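Local coordinates for protein bile salt hydrolase/transferase (PDB 2BJG) that hydrolyses the amide bond of glycine- and taurine-conjugated bile salts to release free bile acids, and also works as a bile acid amine N-acyltransferase, at residues Ala6-Asp11 / Asn242-Ile247; Gln28-Ile33 / Lys315-Asn320; Val183-Gln188 / Arg228-Ala233. All blocks are in the same frame, centred on the assembly; numbering follows the deposited sequence.

Contact 1 (Ala6-Asp11 / Asn242-Ile247); sequences ALETKD and NDKDSI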
loop_
_atom_site.group_PDB
_atom_site.type_symbol
_atom_site.label_atom_id
_atom_site.label_comp_id
_atom_site.label_asym_id
_atom_site.label_seq_id
_atom_site.Cartn_x
_atom_site.Cartn_y
_atom_site.Cartn_z
ATOM N N ALA A 6 16.833 12.036 15.828
ATOM C CA ALA A 6 17.731 13.157 16.095
ATOM C C ALA A 6 17.337 14.332 15.213
ATOM O O ALA A 6 16.982 14.148 14.045
ATOM C CB ALA A 6 19.181 12.766 15.850
ATOM N N LEU A 7 17.396 15.537 15.777
ATOM C CA LEU A 7 16.914 16.743 15.104
ATOM C C LEU A 7 17.707 17.969 15.565
ATOM O O LEU A 7 18.126 18.041 16.723
ATOM C CB LEU A 7 15.419 16.931 15.404
ATOM C CG LEU A 7 14.462 17.555 14.382
ATOM C CD1 LEU A 7 14.447 16.785 13.065
ATOM C CD2 LEU A 7 13.054 17.622 14.964
ATOM N N GLU A 8 17.927 18.918 14.658
ATOM C CA GLU A 8 18.576 20.186 15.004
ATOM C C GLU A 8 17.567 21.334 14.965
ATOM O O GLU A 8 16.864 21.516 13.969
ATOM C CB GLU A 8 19.758 20.492 14.073
ATOM C CG GLU A 8 20.643 21.644 14.578
ATOM C CD GLU A 8 21.601 22.207 13.523
ATOM O OE1 GLU A 8 21.578 21.752 12.359
ATOM O OE2 GLU A 8 22.384 23.123 13.868
ATOM N N THR A 9 17.511 22.108 16.049
ATOM C CA THR A 9 16.538 23.195 16.176
ATOM C C THR A 9 16.936 24.415 15.350
ATOM O O THR A 9 18.047 24.485 14.823
ATOM C CB THR A 9 16.318 23.621 17.656
ATOM O OG1 THR A 9 17.509 24.230 18.173
ATOM C CG2 THR A 9 15.928 22.421 18.524
ATOM N N LYS A 10 16.012 25.369 15.244
ATOM C CA LYS A 10 16.244 26.626 14.534
ATOM C C LYS A 10 17.364 27.463 15.159
ATOM O O LYS A 10 18.014 28.247 14.467
ATOM C CB LYS A 10 14.945 27.440 14.456
ATOM C CG LYS A 10 14.380 27.883 15.799
ATOM C CD LYS A 10 13.163 28.778 15.608
ATOM C CE LYS A 10 12.658 29.344 16.931
ATOM N NZ LYS A 10 11.981 28.301 17.748
ATOM N N ASP A 11 17.584 27.281 16.461
ATOM C CA ASP A 11 18.642 27.977 17.194
ATOM C C ASP A 11 19.944 27.175 17.245
ATOM O O ASP A 11 20.876 27.542 17.965
ATOM C CB ASP A 11 18.178 28.314 18.615
ATOM C CG ASP A 11 16.957 29.230 18.641
ATOM O OD1 ASP A 11 16.747 30.006 17.679
ATOM O OD2 ASP A 11 16.208 29.179 19.638
ATOM N N ASN A 242 11.731 21.888 4.160
ATOM C CA ASN A 242 10.742 22.954 4.040
ATOM C C ASN A 242 10.673 23.934 5.216
ATOM O O ASN A 242 10.241 25.068 5.036
ATOM C CB ASN A 242 9.350 22.363 3.757
ATOM C CG ASN A 242 9.289 21.608 2.434
ATOM O OD1 ASN A 242 8.566 20.617 2.303
ATOM N ND2 ASN A 242 10.056 22.070 1.450
ATOM N N ASP A 243 11.095 23.503 6.405
ATOM C CA ASP A 243 10.874 24.287 7.635
ATOM C C ASP A 243 12.031 24.233 8.643
ATOM O O ASP A 243 11.807 24.166 9.855
ATOM C CB ASP A 243 9.571 23.844 8.310
ATOM C CG ASP A 243 8.342 24.209 7.498
ATOM O OD1 ASP A 243 7.861 25.362 7.625
ATOM O OD2 ASP A 243 7.854 23.335 6.738
ATOM N N LYS A 244 13.260 24.273 8.131
ATOM C CA LYS A 244 14.477 24.264 8.951
ATOM C C LYS A 244 14.430 25.325 10.061
ATOM O O LYS A 244 14.855 25.080 11.194
ATOM C CB LYS A 244 15.697 24.491 8.048
ATOM C CG LYS A 244 17.055 24.216 8.684
ATOM C CD LYS A 244 18.181 24.610 7.728
ATOM C CE LYS A 244 19.549 24.132 8.208
ATOM N NZ LYS A 244 20.011 24.801 9.462
ATOM N N ASP A 245 13.887 26.492 9.731
ATOM C CA ASP A 245 13.913 27.649 10.628
ATOM C C ASP A 245 12.736 27.709 11.595
ATOM O O ASP A 245 12.622 28.647 12.387
ATOM C CB ASP A 245 14.012 28.941 9.806
ATOM C CG ASP A 245 15.253 28.977 8.934
ATOM O OD1 ASP A 245 16.374 29.068 9.487
ATOM O OD2 ASP A 245 15.113 28.905 7.695
ATOM N N SER A 246 11.864 26.703 11.530
ATOM C CA SER A 246 10.735 26.584 12.452
ATOM C C SER A 246 10.945 25.492 13.499
ATOM O O SER A 246 10.183 25.403 14.465
ATOM C CB SER A 246 9.438 26.303 11.686
ATOM O OG SER A 246 8.985 27.456 11.008
ATOM N N ILE A 247 11.971 24.667 13.305
ATOM C CA ILE A 247 12.190 23.506 14.172
ATOM C C ILE A 247 12.483 23.912 15.617
ATOM O O ILE A 247 13.415 24.676 15.889
ATOM C CB ILE A 247 13.291 22.550 13.630
ATOM C CG1 ILE A 247 12.893 21.995 12.255
ATOM C CG2 ILE A 247 13.542 21.396 14.609
ATOM C CD1 ILE A 247 13.997 21.220 11.545
HETATM O O HOH W 1 16.870 23.615 12.090
HETATM O O HOH W 2 19.183 25.324 11.947
HETATM O O HOH W 3 9.563 28.420 15.765
#

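Contact 2 (Gln28-Ile33 / Lys315-Asn320); sequences QSIIFI and KTYKYN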
loop_
_atom_site.group_PDB
_atom_site.type_symbol
_atom_site.label_atom_id
_atom_site.label_comp_id
_atom_site.label_asym_id
_atom_site.label_seq_id
_atom_site.Cartn_x
_atom_site.Cartn_y
_atom_site.Cartn_z
ATOM N N GLN A 28 10.111 1.907 35.767
ATOM C CA GLN A 28 11.006 2.951 35.313
ATOM C C GLN A 28 10.855 4.222 36.136
ATOM O O GLN A 28 9.786 4.511 36.674
ATOM C CB GLN A 28 10.820 3.241 33.816
ATOM C CG GLN A 28 9.436 3.751 33.402
ATOM C CD GLN A 28 8.508 2.654 32.882
ATOM O OE1 GLN A 28 8.446 1.556 33.432
ATOM N NE2 GLN A 28 7.770 2.962 31.821
ATOM N N SER A 29 11.953 4.962 36.231
ATOM C CA SER A 29 11.961 6.306 36.775
ATOM C C SER A 29 13.085 7.084 36.103
ATOM O O SER A 29 13.935 6.506 35.426
ATOM C CB SER A 29 12.161 6.268 38.292
ATOM O OG SER A 29 13.401 5.679 38.623
ATOM N N ILE A 30 13.082 8.398 36.280
ATOM C CA ILE A 30 14.185 9.227 35.812
ATOM C C ILE A 30 15.337 9.095 36.804
ATOM O O ILE A 30 15.154 9.323 37.998
ATOM C CB ILE A 30 13.768 10.713 35.670
ATOM C CG1 ILE A 30 12.503 10.849 34.814
ATOM C CG2 ILE A 30 14.912 11.546 35.098
ATOM C CD1 ILE A 30 12.709 10.570 33.356
ATOM N N ILE A 31 16.514 8.721 36.309
ATOM C CA ILE A 31 17.675 8.499 37.164
ATOM C C ILE A 31 18.762 9.525 36.884
ATOM O O ILE A 31 19.171 9.698 35.735
ATOM C CB ILE A 31 18.301 7.086 36.955
ATOM C CG1 ILE A 31 17.229 5.996 36.774
ATOM C CG2 ILE A 31 19.295 6.754 38.068
ATOM C CD1 ILE A 31 16.385 5.716 37.989
ATOM N N PHE A 32 19.224 10.198 37.940
ATOM C CA PHE A 32 20.401 11.061 37.859
ATOM C C PHE A 32 21.569 10.445 38.629
ATOM O O PHE A 32 21.408 10.005 39.766
ATOM C CB PHE A 32 20.105 12.472 38.384
ATOM C CG PHE A 32 21.336 13.331 38.546
ATOM C CD1 PHE A 32 21.963 13.896 37.433
ATOM C CD2 PHE A 32 21.874 13.565 39.813
ATOM C CE1 PHE A 32 23.105 14.689 37.580
ATOM C CE2 PHE A 32 23.016 14.352 39.975
ATOM C CZ PHE A 32 23.634 14.918 38.857
ATOM N N ILE A 33 22.735 10.412 37.989
ATOM C CA ILE A 33 23.962 9.934 38.623
ATOM C C ILE A 33 25.037 11.015 38.512
ATOM O O ILE A 33 25.391 11.431 37.405
ATOM C CB ILE A 33 24.479 8.602 37.999
ATOM C CG1 ILE A 33 23.362 7.549 37.949
ATOM C CG2 ILE A 33 25.700 8.090 38.771
ATOM C CD1 ILE A 33 23.731 6.256 37.211
ATOM N N LYS A 315 19.932 10.216 42.396
ATOM C CA LYS A 315 18.613 10.801 42.594
ATOM C C LYS A 315 17.646 10.244 41.555
ATOM O O LYS A 315 18.018 10.050 40.395
ATOM C CB LYS A 315 18.688 12.336 42.538
ATOM C CG LYS A 315 17.353 13.083 42.691
ATOM C CD LYS A 315 16.654 12.774 44.017
ATOM C CE LYS A 315 15.287 13.432 44.103
ATOM N NZ LYS A 315 15.352 14.803 44.699
ATOM N N THR A 316 16.416 9.962 41.986
ATOM C CA THR A 316 15.368 9.504 41.080
ATOM C C THR A 316 14.152 10.433 41.085
ATOM O O THR A 316 13.882 11.124 42.075
ATOM C CB THR A 316 14.927 8.038 41.371
ATOM O OG1 THR A 316 14.147 7.992 42.571
ATOM C CG2 THR A 316 16.138 7.106 41.498
ATOM N N TYR A 317 13.424 10.440 39.972
ATOM C CA TYR A 317 12.203 11.228 39.831
ATOM C C TYR A 317 11.085 10.335 39.334
ATOM O O TYR A 317 11.267 9.584 38.364
ATOM C CB TYR A 317 12.416 12.400 38.870
ATOM C CG TYR A 317 13.468 13.359 39.354
ATOM C CD1 TYR A 317 13.136 14.398 40.221
ATOM C CD2 TYR A 317 14.802 13.211 38.973
ATOM C CE1 TYR A 317 14.096 15.277 40.684
ATOM C CE2 TYR A 317 15.777 14.088 39.434
ATOM C CZ TYR A 317 15.411 15.115 40.289
ATOM O OH TYR A 317 16.346 15.994 40.764
ATOM N N LYS A 318 9.936 10.418 40.004
ATOM C CA LYS A 318 8.800 9.548 39.708
ATOM C C LYS A 318 8.257 9.754 38.293
ATOM O O LYS A 318 7.994 10.882 37.870
ATOM C CB LYS A 318 7.677 9.733 40.737
ATOM C CG LYS A 318 6.637 8.622 40.717
ATOM C CD LYS A 318 5.448 8.946 41.614
ATOM C CE LYS A 318 4.395 7.848 41.564
ATOM N NZ LYS A 318 3.187 8.214 42.372
ATOM N N TYR A 319 8.112 8.631 37.587
ATOM C CA TYR A 319 7.515 8.545 36.262
ATOM C C TYR A 319 6.089 9.089 36.307
ATOM O O TYR A 319 5.237 8.564 37.018
ATOM C CB TYR A 319 7.518 7.074 35.852
ATOM C CG TYR A 319 7.021 6.736 34.464
ATOM C CD1 TYR A 319 7.835 6.912 33.350
ATOM C CD2 TYR A 319 5.756 6.173 34.277
ATOM C CE1 TYR A 319 7.395 6.566 32.079
ATOM C CE2 TYR A 319 5.302 5.826 33.009
ATOM C CZ TYR A 319 6.128 6.024 31.916
ATOM O OH TYR A 319 5.689 5.680 30.664
ATOM N N ASN A 320 5.845 10.160 35.560
ATOM C CA ASN A 320 4.577 10.886 35.648
ATOM C C ASN A 320 3.511 10.315 34.723
ATOM O O ASN A 320 3.553 10.520 33.507
ATOM C CB ASN A 320 4.792 12.385 35.372
ATOM C CG ASN A 320 3.569 13.238 35.712
ATOM O OD1 ASN A 320 2.427 12.786 35.612
ATOM N ND2 ASN A 320 3.812 14.492 36.098
HETATM O O HOH W 4 8.822 6.073 38.873
#

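Contact 3 (Val183-Gln188 / Arg228-Ala233); sequences VANLNQ and RFIRVA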
loop_
_atom_site.group_PDB
_atom_site.type_symbol
_atom_site.label_atom_id
_atom_site.label_comp_id
_atom_site.label_asym_id
_atom_site.label_seq_id
_atom_site.Cartn_x
_atom_site.Cartn_y
_atom_site.Cartn_z
ATOM N N VAL A 183 17.826 1.054 5.373
ATOM C CA VAL A 183 18.418 2.084 4.502
ATOM C C VAL A 183 18.180 1.777 3.024
ATOM O O VAL A 183 17.838 2.671 2.251
ATOM C CB VAL A 183 19.935 2.295 4.798
ATOM C CG1 VAL A 183 20.545 3.354 3.868
ATOM C CG2 VAL A 183 20.131 2.708 6.248
ATOM N N ALA A 184 18.340 0.509 2.646
ATOM C CA ALA A 184 18.024 0.051 1.293
ATOM C C ALA A 184 16.518 0.122 1.018
ATOM O O ALA A 184 16.103 0.401 -0.109
ATOM C CB ALA A 184 18.549 -1.366 1.067
ATOM N N ASN A 185 15.706 -0.125 2.047
ATOM C CA ASN A 185 14.249 -0.072 1.911
ATOM C C ASN A 185 13.742 1.335 1.595
ATOM O O ASN A 185 12.721 1.509 0.924
ATOM C CB ASN A 185 13.563 -0.624 3.168
ATOM C CG ASN A 185 12.066 -0.858 2.971
ATOM O OD1 ASN A 185 11.619 -1.249 1.892
ATOM N ND2 ASN A 185 11.292 -0.624 4.017
ATOM N N LEU A 186 14.466 2.341 2.076
ATOM C CA LEU A 186 14.150 3.738 1.778
ATOM C C LEU A 186 14.131 4.032 0.273
ATOM O O LEU A 186 13.372 4.891 -0.181
ATOM C CB LEU A 186 15.153 4.667 2.459
ATOM C CG LEU A 186 15.166 4.820 3.976
ATOM C CD1 LEU A 186 16.401 5.589 4.363
ATOM C CD2 LEU A 186 13.910 5.529 4.474
ATOM N N ASN A 187 14.966 3.317 -0.483
ATOM C CA ASN A 187 15.067 3.469 -1.946
ATOM C C ASN A 187 13.783 3.125 -2.708
ATOM O O ASN A 187 13.581 3.593 -3.829
ATOM C CB ASN A 187 16.216 2.617 -2.495
ATOM C CG ASN A 187 17.583 3.081 -2.014
ATOM O OD1 ASN A 187 17.813 4.270 -1.791
ATOM N ND2 ASN A 187 18.510 2.139 -1.878
ATOM N N GLN A 188 12.931 2.302 -2.098
ATOM C CA GLN A 188 11.622 1.946 -2.663
ATOM C C GLN A 188 10.659 3.132 -2.748
ATOM O O GLN A 188 9.697 3.104 -3.522
ATOM C CB GLN A 188 10.978 0.816 -1.848
ATOM C CG GLN A 188 11.485 -0.577 -2.194
ATOM C CD GLN A 188 11.301 -0.918 -3.671
ATOM O OE1 GLN A 188 12.275 -1.010 -4.420
ATOM N NE2 GLN A 188 10.051 -1.088 -4.095
ATOM N N ARG A 228 7.226 2.196 10.211
ATOM C CA ARG A 228 7.543 3.339 11.071
ATOM C C ARG A 228 8.875 3.997 10.692
ATOM O O ARG A 228 8.997 5.216 10.743
ATOM C CB ARG A 228 7.513 2.937 12.556
ATOM C CG ARG A 228 6.108 2.593 13.070
ATOM C CD ARG A 228 6.054 2.315 14.579
ATOM N NE ARG A 228 6.576 0.999 14.964
ATOM C CZ ARG A 228 7.812 0.775 15.412
ATOM N NH1 ARG A 228 8.678 1.774 15.526
ATOM N NH2 ARG A 228 8.187 -0.449 15.748
ATOM N N PHE A 229 9.863 3.188 10.299
ATOM C CA PHE A 229 11.162 3.700 9.823
ATOM C C PHE A 229 10.985 4.605 8.597
ATOM O O PHE A 229 11.514 5.721 8.544
ATOM C CB PHE A 229 12.110 2.531 9.502
ATOM C CG PHE A 229 13.555 2.938 9.318
ATOM C CD1 PHE A 229 14.489 2.684 10.316
ATOM C CD2 PHE A 229 13.987 3.555 8.142
ATOM C CE1 PHE A 229 15.834 3.043 10.152
ATOM C CE2 PHE A 229 15.326 3.928 7.975
ATOM C CZ PHE A 229 16.251 3.667 8.982
ATOM N N ILE A 230 10.229 4.121 7.617
ATOM C CA ILE A 230 9.904 4.906 6.418
ATOM C C ILE A 230 9.231 6.235 6.773
ATOM O O ILE A 230 9.690 7.290 6.340
ATOM C CB ILE A 230 9.041 4.088 5.424
ATOM C CG1 ILE A 230 9.809 2.846 4.982
ATOM C CG2 ILE A 230 8.659 4.935 4.187
ATOM C CD1 ILE A 230 8.920 1.679 4.689
ATOM N N ARG A 231 8.171 6.178 7.579
ATOM C CA ARG A 231 7.396 7.370 7.934
ATOM C C ARG A 231 8.239 8.437 8.622
ATOM O O ARG A 231 8.224 9.597 8.207
ATOM C CB ARG A 231 6.176 7.023 8.795
ATOM C CG ARG A 231 5.087 6.242 8.055
ATOM C CD ARG A 231 3.676 6.639 8.508
ATOM N NE ARG A 231 3.393 6.374 9.929
ATOM C CZ ARG A 231 3.070 5.181 10.432
ATOM N NH1 ARG A 231 3.022 4.118 9.645
ATOM N NH2 ARG A 231 2.813 5.039 11.728
ATOM N N VAL A 232 8.981 8.041 9.657
ATOM C CA VAL A 232 9.781 8.990 10.427
ATOM C C VAL A 232 10.930 9.573 9.594
ATOM O O VAL A 232 11.256 10.749 9.737
ATOM C CB VAL A 232 10.249 8.398 11.812
ATOM C CG1 VAL A 232 11.246 7.255 11.638
ATOM C CG2 VAL A 232 10.825 9.483 12.704
ATOM N N ALA A 233 11.511 8.763 8.704
ATOM C CA ALA A 233 12.612 9.221 7.854
ATOM C C ALA A 233 12.171 10.350 6.922
ATOM O O ALA A 233 12.843 11.379 6.818
ATOM C CB ALA A 233 13.195 8.064 7.061
#

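Contact 1 (Ala6-Asp11 / Asn242-Ile247)
The N-terminal strand 3-8 of this Ntn hydrolase, which directly follows C2, the annotated nucleophile, meets the far end of helix 225-243 where both elements run out into loops, L7 to K10 lying against K244 to I247. With CG1 of I247 beside the backbone N (chi1 -61°), CG2 is left anti to it and meets the strand, 3.8 Å from L7 CD2 and 3.4 Å from E8 O. While this branch faces the strand, the side chain also packs on M239 and I240 of the helix, so a bulky apolar residue suits the buried place; L7 in turn reaches R236.

Beyond the strand the backbones take over. K10 N donates to I247 O at 2.8 Å, with 160° at the hydrogen and the donor tilted from the carbonyl plane. T9 meets the same oxygen through CA and CB, while its OG1 accepts from L13 N. K10 has CG tucked between its own N and carbonyl carbon (chi1 63°), and CD comes to 3.3 Å from D245 O. Lysine fits because its long chain spans the loop while NZ reaches a water, shared weakly with S246 O, and, weakly and at long range, D248.

Another water lies within bonding distance of both E8 O and K244 O, with more acceptors around it than it has protons to give; a third joins T9 O to K244 NZ. E8 OE1 and K244 NZ stay 4.5 Å apart, beyond a salt bridge. One direct backbone bond, eked out by water, implies a hydrated seam with I247 buried on its inner side.

Contact 2 (Gln28-Ile33 / Lys315-Asn320)
I30 and F32 form antiparallel hydrogen-bonded pairs with Y317 and K315, the strand axes approaching to 4.6 Å at 161° between their directions. F32 N to K315 O is the shortest of the four bonds, 2.7 Å, and almost straight; the two bonds between I30 and Y317 lie in their carbonyl planes. Between these pairs T316 CA sends a C-H toward I30 O.

Side chains alternate. I30 CB and Y317 CB meet at 3.9 Å. On the same face K315 CB sits at the edge of the F32 ring. On the other face the side chains of I31 and T316 lie side by side, pointing the same way, with I31 CD1 and T316 CG2 3.8 Å apart; such branched residues suit extended backbone.

Past the pairing, a water links Q28 O to Y319 N. Q28, bent at chi2 (-97°), lays CG over the Y319 ring as a CH-pi contact, 3.9 Å from the centroid. Q28 NE2 stands over the same ring near its rim, 3.5 Å from Y319 CZ, while OE1 accepts from F26 N. The flat tyrosine thus gives glutamine a surface for both CG and amide nitrogen, amide and ring planes being 59° apart.

Strand 29-33 is flanked by 54-61 and, near the C-terminus, 315-318, all within an antiparallel sheet of this choloylglycine hydrolase-family Ntn enzyme.

Contact 3 (Val183-Gln188 / Arg228-Ala233)
N185, on helix 179-185, turns its side chain toward helix 225-243 and meets I230. Its CG lies anti to the backbone N (chi1 -168°), which carries the amide toward the helix until ND2 stands 3.4 Å from I230 CD1, the two side chains crossing at about a right angle. No hydrogen bond spans the contact, so the amide nitrogen simply rests on the methyl; W181 of the fourth subunit packs on the same asparagine.

L186 follows and makes the broader apolar contact. Its CG lies near the plane of the F229 ring, at the edge, 4.1 Å from F229 CE2, while L186 CD2 fits against A233 CB at 3.7 Å. The same F229 ring stacks with H182 and also touches V172. The small alanine, one turn on from F229, admits the leucine close to the helix. Helix 225-243 belongs to one of the two helical layers of the αββα Ntn-hydrolase fold, and its V232 side reaches T3 and L5 of strand 3-8, while R228 donates to the carbonyl of the nucleophile C2.

L207 of the third subunit packs on L186, and farther along Q188 hydrogen-bonds through NE2 to T224 of the fourth subunit.

Helix 225-243 serves two of the contacts: contact 3 takes one of its first turns, contact 1 its end and the loop beyond, their centres about 21 Å apart. Contact 3 is wholly buried among subunits and is held by side-chain packing, mostly apolar, without a hydrogen bond across it. Contact 1, nearer solvent, relies on one backbone bond, three waters and one buried isoleucine packed on a leucine. Contact 2, partly buried, is the regular one, with four backbone bonds between strands; it lies on the opposite side of the chain's centre from contact 3. Contacts 1 and 2 both border the second subunit, whereas contact 3 meets the third and fourth.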